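Local coordinates for protein NH(3)-dependent NAD(+) synthetase (Francisella tularensis subsp. holarctica LVS, PDB 3FIU) that belongs to the NAD synthase family of the HUP clan, an alpha/beta fold, and holds adenosine monophosphate, pyrophosphate and magnesium, at residues A[73-78]-A[83-88]; A[214-219]-A[225-230]. One frame throughout, in Å; residues are numbered along the deposited sequence.

Contact 1: residues A[73-78]-A[83-88]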
# COMPACT_ATOMS: atom_id res chain seq x y z
N ASP A 73 -0.48 -22.44 15.87
CA ASP A 73 -1.78 -22.71 15.23
C ASP A 73 -1.72 -22.54 13.72
O ASP A 73 -2.30 -23.33 12.97
CB ASP A 73 -2.86 -21.79 15.81
CG ASP A 73 -3.29 -22.18 17.22
OD1 ASP A 73 -3.99 -21.34 17.87
OD2 ASP A 73 -2.92 -23.27 17.69
N ALA A 74 -1.02 -21.50 13.27
CA ALA A 74 -0.82 -21.31 11.82
C ALA A 74 -0.06 -22.51 11.21
O ALA A 74 -0.40 -23.00 10.14
CB ALA A 74 -0.05 -20.01 11.57
N LEU A 75 0.99 -22.94 11.91
CA LEU A 75 1.78 -24.10 11.49
C LEU A 75 0.91 -25.34 11.45
O LEU A 75 0.99 -26.12 10.50
CB LEU A 75 2.96 -24.34 12.43
CG LEU A 75 4.26 -23.61 12.11
CD1 LEU A 75 5.31 -23.81 13.23
CD2 LEU A 75 4.78 -24.06 10.74
N GLU A 76 0.08 -25.51 12.47
CA GLU A 76 -0.85 -26.64 12.48
C GLU A 76 -1.74 -26.66 11.21
O GLU A 76 -1.88 -27.70 10.56
CB GLU A 76 -1.71 -26.65 13.74
CG GLU A 76 -2.57 -27.92 13.76
CD GLU A 76 -3.36 -28.08 15.03
OE1 GLU A 76 -2.87 -27.66 16.10
OE2 GLU A 76 -4.48 -28.63 14.95
N LEU A 77 -2.33 -25.51 10.88
CA LEU A 77 -3.10 -25.40 9.63
C LEU A 77 -2.31 -25.72 8.35
O LEU A 77 -2.79 -26.47 7.50
CB LEU A 77 -3.75 -24.01 9.52
CG LEU A 77 -4.65 -23.82 8.29
CD1 LEU A 77 -5.90 -24.73 8.36
CD2 LEU A 77 -5.00 -22.33 8.18
N ILE A 78 -1.11 -25.16 8.24
CA ILE A 78 -0.21 -25.44 7.13
C ILE A 78 0.05 -26.97 6.99
O ILE A 78 0.00 -27.50 5.87
CB ILE A 78 1.10 -24.65 7.30
CG1 ILE A 78 0.89 -23.15 6.94
CG2 ILE A 78 2.27 -25.28 6.53
CD1 ILE A 78 2.02 -22.25 7.49
N ILE A 83 0.84 -27.34 2.53
CA ILE A 83 1.29 -26.27 1.64
C ILE A 83 2.71 -25.83 1.89
O ILE A 83 3.23 -25.92 3.02
CB ILE A 83 0.30 -25.05 1.62
CG1 ILE A 83 0.04 -24.49 3.02
CG2 ILE A 83 -1.00 -25.45 0.92
CD1 ILE A 83 -0.64 -23.12 3.01
N GLU A 84 3.35 -25.35 0.82
CA GLU A 84 4.58 -24.58 0.92
C GLU A 84 4.41 -23.44 1.94
O GLU A 84 3.39 -22.75 1.95
CB GLU A 84 4.95 -23.99 -0.45
CG GLU A 84 6.40 -23.44 -0.51
CD GLU A 84 6.78 -22.87 -1.87
OE1 GLU A 84 6.12 -23.23 -2.89
OE2 GLU A 84 7.72 -22.03 -1.92
N HIS A 85 5.40 -23.24 2.79
CA HIS A 85 5.32 -22.17 3.78
C HIS A 85 6.69 -21.75 4.26
O HIS A 85 7.65 -22.51 4.17
CB HIS A 85 4.50 -22.67 4.99
CG HIS A 85 5.14 -23.84 5.66
ND1 HIS A 85 5.11 -25.11 5.12
CD2 HIS A 85 5.89 -23.92 6.78
CE1 HIS A 85 5.78 -25.93 5.90
NE2 HIS A 85 6.26 -25.24 6.92
N TYR A 86 6.77 -20.54 4.81
CA TYR A 86 7.98 -20.06 5.46
C TYR A 86 7.61 -19.31 6.72
O TYR A 86 6.60 -18.58 6.75
CB TYR A 86 8.77 -19.14 4.51
CG TYR A 86 9.07 -19.84 3.20
CD1 TYR A 86 8.14 -19.82 2.15
CD2 TYR A 86 10.24 -20.58 3.04
CE1 TYR A 86 8.36 -20.49 0.98
CE2 TYR A 86 10.48 -21.26 1.85
CZ TYR A 86 9.54 -21.21 0.84
OH TYR A 86 9.76 -21.89 -0.33
N THR A 87 8.39 -19.53 7.77
CA THR A 87 8.28 -18.78 9.00
C THR A 87 9.46 -17.85 9.12
O THR A 87 10.63 -18.29 9.24
CB THR A 87 8.20 -19.70 10.23
OG1 THR A 87 7.12 -20.63 10.08
CG2 THR A 87 7.99 -18.84 11.51
N ILE A 88 9.19 -16.56 9.09
CA ILE A 88 10.26 -15.55 9.09
C ILE A 88 9.99 -14.48 10.14
O ILE A 88 8.95 -13.80 10.09
CB ILE A 88 10.44 -14.89 7.70
CG1 ILE A 88 10.80 -15.94 6.65
CG2 ILE A 88 11.48 -13.75 7.75
CD1 ILE A 88 10.57 -15.49 5.23

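Contact 2: residues A[214-219]-A[225-230]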
# COMPACT_ATOMS: atom_id res chain seq x y z
N ASP A 214 -21.98 -7.20 13.18
CA ASP A 214 -22.62 -8.03 12.17
C ASP A 214 -24.12 -7.65 12.08
O ASP A 214 -24.67 -7.53 10.98
CB ASP A 214 -22.56 -9.52 12.53
CG ASP A 214 -21.20 -10.18 12.22
OD1 ASP A 214 -20.31 -9.53 11.63
OD2 ASP A 214 -21.07 -11.39 12.54
N ASP A 215 -24.77 -7.56 13.23
CA ASP A 215 -26.20 -7.15 13.26
C ASP A 215 -26.38 -5.78 12.55
O ASP A 215 -27.26 -5.62 11.70
CB ASP A 215 -26.67 -7.08 14.69
CG ASP A 215 -26.88 -8.46 15.32
OD1 ASP A 215 -27.15 -8.50 16.53
OD2 ASP A 215 -26.78 -9.48 14.61
N PHE A 216 -25.52 -4.82 12.87
CA PHE A 216 -25.59 -3.52 12.18
C PHE A 216 -25.49 -3.69 10.66
O PHE A 216 -26.35 -3.21 9.92
CB PHE A 216 -24.54 -2.55 12.73
CG PHE A 216 -24.44 -1.26 11.95
CD1 PHE A 216 -25.38 -0.24 12.16
CD2 PHE A 216 -23.43 -1.07 11.02
CE1 PHE A 216 -25.30 0.96 11.44
CE2 PHE A 216 -23.34 0.12 10.31
CZ PHE A 216 -24.28 1.14 10.52
N LEU A 217 -24.51 -4.45 10.18
CA LEU A 217 -24.35 -4.63 8.75
C LEU A 217 -25.60 -5.26 8.14
O LEU A 217 -25.91 -5.02 6.98
CB LEU A 217 -23.08 -5.46 8.42
CG LEU A 217 -21.72 -4.83 8.79
CD1 LEU A 217 -20.57 -5.84 8.58
CD2 LEU A 217 -21.45 -3.51 8.05
N ASP A 218 -26.30 -6.08 8.92
CA ASP A 218 -27.49 -6.78 8.44
C ASP A 218 -28.76 -5.88 8.52
O ASP A 218 -29.84 -6.28 8.06
CB ASP A 218 -27.73 -8.02 9.32
CG ASP A 218 -27.12 -9.28 8.74
OD1 ASP A 218 -26.74 -9.31 7.55
OD2 ASP A 218 -27.05 -10.27 9.51
N GLY A 219 -28.65 -4.70 9.12
CA GLY A 219 -29.84 -3.87 9.34
C GLY A 219 -30.70 -4.41 10.47
O GLY A 219 -31.94 -4.46 10.36
N LYS A 225 -24.54 2.31 22.78
CA LYS A 225 -23.12 2.15 23.08
C LYS A 225 -22.39 1.54 21.87
O LYS A 225 -21.38 2.07 21.40
CB LYS A 225 -22.95 1.23 24.29
CG LYS A 225 -21.52 0.96 24.71
CD LYS A 225 -21.53 -0.06 25.85
CE LYS A 225 -20.42 0.21 26.86
NZ LYS A 225 -20.83 -0.21 28.24
N ALA A 226 -22.92 0.41 21.39
CA ALA A 226 -22.41 -0.27 20.20
C ALA A 226 -22.41 0.70 19.03
O ALA A 226 -21.41 0.88 18.35
CB ALA A 226 -23.27 -1.45 19.87
N LEU A 227 -23.55 1.33 18.81
CA LEU A 227 -23.66 2.16 17.64
C LEU A 227 -22.70 3.36 17.71
O LEU A 227 -22.26 3.87 16.67
CB LEU A 227 -25.10 2.61 17.46
CG LEU A 227 -25.53 3.05 16.07
CD1 LEU A 227 -25.23 1.99 15.04
CD2 LEU A 227 -27.04 3.30 16.16
N GLU A 228 -22.37 3.81 18.93
CA GLU A 228 -21.42 4.91 19.12
C GLU A 228 -20.01 4.46 18.71
O GLU A 228 -19.26 5.21 18.07
CB GLU A 228 -21.42 5.44 20.56
CG GLU A 228 -20.59 6.72 20.77
CD GLU A 228 -19.11 6.42 21.02
OE1 GLU A 228 -18.82 5.43 21.73
OE2 GLU A 228 -18.25 7.17 20.54
N ARG A 229 -19.64 3.23 19.08
CA ARG A 229 -18.32 2.71 18.69
C ARG A 229 -18.24 2.42 17.19
O ARG A 229 -17.21 2.71 16.57
CB ARG A 229 -17.90 1.50 19.52
CG ARG A 229 -17.66 1.77 21.02
CD ARG A 229 -17.12 3.17 21.32
NE ARG A 229 -15.68 3.28 21.17
CZ ARG A 229 -15.04 4.41 20.90
NH1 ARG A 229 -15.71 5.55 20.73
NH2 ARG A 229 -13.72 4.41 20.77
N ILE A 230 -19.32 1.89 16.61
CA ILE A 230 -19.36 1.58 15.17
C ILE A 230 -19.15 2.81 14.31
O ILE A 230 -18.25 2.82 13.45
CB ILE A 230 -20.65 0.80 14.72
CG1 ILE A 230 -20.65 -0.61 15.34
CG2 ILE A 230 -20.77 0.74 13.17
CD1 ILE A 230 -21.98 -1.38 15.24

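Contact 1: residues A[73-78]-A[83-88]
Ile78 on the helix meets His85 on the strand mainly through apolar packing against the imidazole. Its CG2 methyl lies over one face of the ring, 3.1 Å above the plane and displaced toward the rim, with the closest approach at 3.2 Å between Ile78 CG2 and His85 ND1. The line to the ring centroid is tilted 25° from the normal, a close CH-pi contact. Ile78 CG2 stands anti to its backbone N, while CD1, at the far end of the other branch, packs on the beta carbon: Ile78 CD1 is 3.5 Å from His85 CB. The side chains of Leu75, one helical turn earlier, and His85 cross at about a right angle, and Leu75 CD2 meets His85 CD2 obliquely to the ring, at 4.1 Å, also approaching Thr87. Nearer the turn, Ile78 CG1 and Ile83 CD1 touch at 4.2 Å.

The polar terms are fewer. Where the chain turns from helix to strand, Ile83 N gives a weak hydrogen bond to Ile78 O at 3.4 Å. A firmer bond fixes the rotation of the imidazole: His85 ND1 donates to Ile83 O at 2.9 Å, in the carbonyl plane and close to the ring plane. A chi1 of 61° puts CG between the backbone N and the carbonyl carbon, and the second torsion then brings ND1 round to the carbonyl two residues earlier.

Within the sheet, Glu84 and Tyr86 form backbone hydrogen bonds with Ala58 of strand 56-60, and Ile78 also touches Ile60. The helix and strand axes run nearly antiparallel, 163° apart and 10.0 Å at closest approach. Helix 68-81 links strand 56-60 to strand 84-87, outermost within this chain, in the beta-alpha-beta crossover of a parallel alpha/beta nucleotide-binding fold.

Contact 2: residues A[214-219]-A[225-230]
Phe216 projects from helix 210-218 toward helix 224-235 and is met there by Leu227 and Ile230, three residues apart on the same flank. Its first torsion, 173°, swings the ring out anti to the backbone N, and a second torsion of 79°, near a right angle, turns the ring roughly perpendicular to the plane of CA, CB and CG, which presents a face to Ile230. CG2 of that isoleucine rests 3.8 Å above the ring plane, offset toward the rim, and lies 3.9 Å from both Phe216 CD2 and Phe216 CE2. This is a CH-pi contact at ordinary van der Waals spacing.

The two branches of Ile230 divide the work. CG2 takes the ring, while CD1, extended at the end of the other branch, slips past it to the root of the side chain, with Ile230 CD1 3.8 Å from Phe216 CB. Leu227 starts off to one side and reaches in with its tip: its CG lies anti to the backbone N, which carries CD1 to the ring, and Leu227 CD1 arrives obliquely, 3.6 Å from Phe216 CD1. The leucine and phenylalanine side chains cross at about a right angle.

Tyr149 of helix 145-150 meets the phenylalanine ring with the planes about 60° apart, and also touches Ile230. Soon after Phe216 the helix closes in a Schellman motif at Gly219, and Phe216 O accepts the hydrogen bond from Gly219 N at 2.9 Å.

No hydrogen bond or salt bridge spans the two segments. Between them the contact is wholly apolar, resting on shape fit and burial of nonpolar surface, with one aromatic ring fitted against two branched aliphatic side chains.

How the contacts relate
Contact 1 closes before contact 2 opens, and the two stand on opposite sides of the chain's centre, their centres 34 Å apart and their nearest atoms about 20 Å apart. They share no helix or strand. Residues 73-78 and 83-88 belong to the parallel sheet and its crossover helix, with the side chain of Thr87 about 8 Å from the bound adenosine monophosphate; residues 214-219 and 225-230 lie in the helical C-terminal part, where no strand takes part. All four segments belong to the NAD synthase family region of the chain. Each contact joins elements close in sequence, one at an edge of the sheet and the other between successive helices.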